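Local coordinates for protein VIN1 (Oscarella pearsei, PDB 6BFI) that binds actin filaments as a vinculin homolog of a sponge and may play a role in cell-cell adhesion, at residues T414-S426 / L438-T450. Numbering follows the deposited sequence.
Sequences TARLADTAELVAS and LRKEAAKLRDIST
Arg-446 lays its guanidinium flat over Ala-418, whose CB sits under the centre of the group, 3.4 Å from CZ. The two segments belong to consecutive antiparallel helices, 399-427 and 432-449, which form a helical hairpin in one of the bundles of this vinculin-family protein; the axes of segments 414-426 and 438-449 come within 9.2 Å of each other at 168°. Alanines line the closest approach: Ala-418 and Ala-421 both face Ala-442, and the CB atoms of Ala-421 and Ala-442 are 4.2 Å apart. The extended Arg-446 chain brings NH2 edge-on to Asp-419, meeting OD1 at 3.0 Å nearly along its C-O bond, although the carboxylate and guanidinium planes are turned 54° apart. Asp-419 starts out pointing away from the partner helix; with CG beside its own backbone N, the carboxylate returns to the arginine. Two turns along, Arg-439 repeats the pattern more loosely: Ala-425 CB lies off-centre over one face of the Arg-439 guanidinium, while the in-plane edge carries a weak salt bridge from NE to Glu-422 OE2 and a weak bond from NH2 to Ser-426 OG. The apolar side packs against helix 466-493, where Met-486 touches both Ala-421 and Leu-445; here Leu-438 spreads its methyls, CD2 on Ala-421 CB and CD1 3.8 Å from Val-424 CG1. Toward the far end Leu-445 slides antiparallel past Thr-414, whose OG1, anti to its backbone N (chi1 179°), lies 2.9 Å from Ser-449 OG.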
loop_
_atom_site.group_PDB
_atom_site.type_symbol
_atom_site.label_atom_id
_atom_site.label_comp_id
_atom_site.label_asym_id
_atom_site.label_seq_id
_atom_site.Cartn_x
_atom_site.Cartn_y
_atom_site.Cartn_z
ATOM N N THR A 414 13.183 -6.057 20.005
ATOM C CA THR A 414 12.550 -5.208 18.997
ATOM C C THR A 414 13.228 -5.339 17.638
ATOM O O THR A 414 12.547 -5.294 16.601
ATOM C CB THR A 414 12.539 -3.749 19.462
ATOM O OG1 THR A 414 11.936 -2.928 18.455
ATOM C CG2 THR A 414 13.952 -3.249 19.744
ATOM N N ALA A 415 14.551 -5.524 17.613
ATOM C CA ALA A 415 15.219 -5.805 16.347
ATOM C C ALA A 415 14.662 -7.071 15.707
ATOM O O ALA A 415 14.455 -7.123 14.487
ATOM C CB ALA A 415 16.728 -5.928 16.557
ATOM N N ARG A 416 14.394 -8.098 16.520
ATOM C CA ARG A 416 13.835 -9.334 15.984
ATOM C C ARG A 416 12.421 -9.120 15.457
ATOM O O ARG A 416 12.052 -9.678 14.413
ATOM C CB ARG A 416 13.849 -10.424 17.053
ATOM C CG ARG A 416 13.368 -11.776 16.563
ATOM C CD ARG A 416 14.287 -12.335 15.490
ATOM N NE ARG A 416 13.993 -13.736 15.213
ATOM C CZ ARG A 416 14.771 -14.538 14.494
ATOM N NH1 ARG A 416 15.900 -14.079 13.972
ATOM N NH2 ARG A 416 14.423 -15.802 14.304
ATOM N N LEU A 417 11.613 -8.324 16.164
ATOM C CA LEU A 417 10.273 -8.013 15.672
ATOM C C LEU A 417 10.335 -7.350 14.302
ATOM O O LEU A 417 9.614 -7.742 13.375
ATOM C CB LEU A 417 9.536 -7.113 16.663
ATOM C CG LEU A 417 9.178 -7.707 18.023
ATOM C CD1 LEU A 417 8.385 -6.694 18.838
ATOM C CD2 LEU A 417 8.402 -9.008 17.857
ATOM N N ALA A 418 11.200 -6.342 14.154
ATOM C CA ALA A 418 11.280 -5.638 12.876
ATOM C C ALA A 418 11.814 -6.545 11.772
ATOM O O ALA A 418 11.347 -6.479 10.627
ATOM C CB ALA A 418 12.145 -4.386 13.019
ATOM N N ASP A 419 12.790 -7.400 12.096
ATOM C CA ASP A 419 13.303 -8.344 11.107
ATOM C C ASP A 419 12.211 -9.298 10.640
ATOM O O ASP A 419 12.072 -9.555 9.438
ATOM C CB ASP A 419 14.485 -9.125 11.682
ATOM C CG ASP A 419 15.769 -8.319 11.687
ATOM O OD1 ASP A 419 15.692 -7.076 11.588
ATOM O OD2 ASP A 419 16.854 -8.929 11.790
ATOM N N THR A 420 11.424 -9.828 11.578
ATOM C CA THR A 420 10.341 -10.732 11.207
ATOM C C THR A 420 9.300 -10.022 10.350
ATOM O O THR A 420 8.810 -10.585 9.362
ATOM C CB THR A 420 9.703 -11.324 12.463
ATOM O OG1 THR A 420 10.625 -12.236 13.073
ATOM C CG2 THR A 420 8.418 -12.067 12.121
ATOM N N ALA A 421 8.958 -8.780 10.703
ATOM C CA ALA A 421 8.063 -8.003 9.851
ATOM C C ALA A 421 8.631 -7.862 8.443
ATOM O O ALA A 421 7.893 -7.958 7.455
ATOM C CB ALA A 421 7.806 -6.630 10.470
ATOM N N GLU A 422 9.948 -7.657 8.331
ATOM C CA GLU A 422 10.565 -7.553 7.012
ATOM C C GLU A 422 10.470 -8.869 6.248
ATOM O O GLU A 422 10.215 -8.870 5.036
ATOM C CB GLU A 422 12.023 -7.114 7.147
ATOM C CG GLU A 422 12.796 -7.137 5.837
ATOM C CD GLU A 422 12.211 -6.200 4.796
ATOM O OE1 GLU A 422 11.828 -5.069 5.163
ATOM O OE2 GLU A 422 12.128 -6.599 3.612
ATOM N N LEU A 423 10.671 -9.996 6.937
ATOM C CA LEU A 423 10.560 -11.297 6.282
ATOM C C LEU A 423 9.147 -11.525 5.764
ATOM O O LEU A 423 8.953 -11.960 4.624
ATOM C CB LEU A 423 10.961 -12.414 7.246
ATOM C CG LEU A 423 10.774 -13.837 6.713
ATOM C CD1 LEU A 423 11.674 -14.085 5.512
ATOM C CD2 LEU A 423 11.033 -14.872 7.796
ATOM N N VAL A 424 8.144 -11.238 6.596
ATOM C CA VAL A 424 6.755 -11.386 6.170
ATOM C C VAL A 424 6.467 -10.487 4.974
ATOM O O VAL A 424 5.803 -10.898 4.014
ATOM C CB VAL A 424 5.804 -11.093 7.346
ATOM C CG1 VAL A 424 4.396 -10.830 6.845
ATOM C CG2 VAL A 424 5.813 -12.253 8.326
ATOM N N ALA A 425 6.974 -9.253 5.007
ATOM C CA ALA A 425 6.750 -8.334 3.899
ATOM C C ALA A 425 7.431 -8.812 2.623
ATOM O O ALA A 425 6.967 -8.504 1.519
ATOM C CB ALA A 425 7.244 -6.934 4.272
ATOM N N SER A 426 8.523 -9.568 2.748
ATOM C CA SER A 426 9.268 -10.012 1.576
ATOM C C SER A 426 8.825 -11.369 1.045
ATOM O O SER A 426 9.097 -11.673 -0.121
ATOM C CB SER A 426 10.766 -10.072 1.889
ATOM O OG SER A 426 11.320 -8.772 1.975
ATOM N N LEU A 438 3.616 -2.416 5.882
ATOM C CA LEU A 438 4.334 -3.195 6.884
ATOM C C LEU A 438 5.750 -2.667 7.076
ATOM O O LEU A 438 6.202 -2.462 8.209
ATOM C CB LEU A 438 4.361 -4.667 6.477
ATOM C CG LEU A 438 3.672 -5.645 7.425
ATOM C CD1 LEU A 438 3.860 -7.076 6.939
ATOM C CD2 LEU A 438 4.200 -5.475 8.838
ATOM N N ARG A 439 6.465 -2.436 5.972
ATOM C CA ARG A 439 7.828 -1.925 6.078
ATOM C C ARG A 439 7.855 -0.563 6.762
ATOM O O ARG A 439 8.767 -0.271 7.549
ATOM C CB ARG A 439 8.472 -1.848 4.694
ATOM C CG ARG A 439 8.626 -3.197 4.005
ATOM C CD ARG A 439 9.530 -3.090 2.789
ATOM N NE ARG A 439 9.858 -4.396 2.228
ATOM C CZ ARG A 439 9.296 -4.904 1.136
ATOM N NH1 ARG A 439 8.374 -4.212 0.477
ATOM N NH2 ARG A 439 9.659 -6.102 0.700
ATOM N N LYS A 440 6.857 0.283 6.484
ATOM C CA LYS A 440 6.782 1.583 7.140
ATOM C C LYS A 440 6.605 1.425 8.645
ATOM O O LYS A 440 7.292 2.081 9.438
ATOM C CB LYS A 440 5.641 2.409 6.542
ATOM C CG LYS A 440 5.665 3.880 6.930
ATOM C CD LYS A 440 4.637 4.685 6.145
ATOM C CE LYS A 440 3.227 4.478 6.677
ATOM N NZ LYS A 440 3.037 5.115 8.011
ATOM N N GLU A 441 5.692 0.542 9.060
ATOM C CA GLU A 441 5.477 0.328 10.488
ATOM C C GLU A 441 6.711 -0.261 11.161
ATOM O O GLU A 441 6.982 0.032 12.334
ATOM C CB GLU A 441 4.261 -0.573 10.703
ATOM C CG GLU A 441 2.982 -0.006 10.112
ATOM C CD GLU A 441 1.764 -0.852 10.419
ATOM O OE1 GLU A 441 0.638 -0.314 10.357
ATOM O OE2 GLU A 441 1.933 -2.050 10.723
ATOM N N ALA A 442 7.477 -1.081 10.438
ATOM C CA ALA A 442 8.720 -1.608 10.992
ATOM C C ALA A 442 9.751 -0.501 11.181
ATOM O O ALA A 442 10.392 -0.409 12.237
ATOM C CB ALA A 442 9.269 -2.713 10.087
ATOM N N ALA A 443 9.929 0.348 10.164
ATOM C CA ALA A 443 10.879 1.453 10.281
ATOM C C ALA A 443 10.492 2.391 11.418
ATOM O O ALA A 443 11.360 2.894 12.146
ATOM C CB ALA A 443 10.968 2.214 8.959
ATOM N N LYS A 444 9.189 2.630 11.591
ATOM C CA LYS A 444 8.726 3.406 12.736
ATOM C C LYS A 444 9.066 2.709 14.047
ATOM O O LYS A 444 9.495 3.358 15.010
ATOM C CB LYS A 444 7.221 3.652 12.627
ATOM C CG LYS A 444 6.542 3.910 13.961
ATOM C CD LYS A 444 5.163 4.525 13.788
ATOM C CE LYS A 444 4.483 4.705 15.137
ATOM N NZ LYS A 444 3.265 5.557 15.053
ATOM N N LEU A 445 8.895 1.384 14.099
ATOM C CA LEU A 445 9.199 0.657 15.329
ATOM C C LEU A 445 10.673 0.779 15.699
ATOM O O LEU A 445 11.010 1.005 16.867
ATOM C CB LEU A 445 8.802 -0.811 15.190
ATOM C CG LEU A 445 9.005 -1.653 16.452
ATOM C CD1 LEU A 445 8.189 -1.092 17.602
ATOM C CD2 LEU A 445 8.647 -3.113 16.197
ATOM N N ARG A 446 11.571 0.630 14.720
ATOM C CA ARG A 446 12.992 0.829 14.995
ATOM C C ARG A 446 13.255 2.250 15.486
ATOM O O ARG A 446 13.944 2.462 16.500
ATOM C CB ARG A 446 13.818 0.535 13.742
ATOM C CG ARG A 446 13.731 -0.899 13.235
ATOM C CD ARG A 446 14.673 -1.110 12.057
ATOM N NE ARG A 446 14.912 -2.523 11.778
ATOM C CZ ARG A 446 14.383 -3.184 10.753
ATOM N NH1 ARG A 446 13.582 -2.562 9.899
ATOM N NH2 ARG A 446 14.658 -4.470 10.583
ATOM N N ASP A 447 12.689 3.238 14.783
ATOM C CA ASP A 447 12.945 4.635 15.115
ATOM C C ASP A 447 12.529 4.954 16.547
ATOM O O ASP A 447 13.305 5.541 17.310
ATOM C CB ASP A 447 12.224 5.548 14.124
ATOM C CG ASP A 447 12.492 7.016 14.387
ATOM O OD1 ASP A 447 13.617 7.476 14.092
ATOM O OD2 ASP A 447 11.580 7.709 14.883
ATOM N N ILE A 448 11.310 4.569 16.935
ATOM C CA ILE A 448 10.870 4.831 18.303
ATOM C C ILE A 448 11.636 3.960 19.289
ATOM O O ILE A 448 11.800 4.330 20.459
ATOM C CB ILE A 448 9.347 4.639 18.436
ATOM C CG1 ILE A 448 8.865 5.098 19.815
ATOM C CG2 ILE A 448 8.960 3.187 18.206
ATOM C CD1 ILE A 448 9.317 6.501 20.191
ATOM N N SER A 449 12.134 2.806 18.842
ATOM C CA SER A 449 12.945 1.970 19.719
ATOM C C SER A 449 14.256 2.653 20.086
ATOM O O SER A 449 14.819 2.378 21.153
ATOM C CB SER A 449 13.214 0.617 19.061
ATOM O OG SER A 449 12.008 -0.094 18.843
ATOM N N THR A 450 14.760 3.547 19.225
ATOM C CA THR A 450 15.988 4.260 19.576
ATOM C C THR A 450 15.834 5.126 20.827
ATOM O O THR A 450 16.844 5.477 21.448
ATOM C CB THR A 450 16.462 5.142 18.418
ATOM O OG1 THR A 450 15.569 6.252 18.253
ATOM C CG2 THR A 450 16.529 4.342 17.124
HETATM O O HOH W 1 12.291 -3.623 7.033
#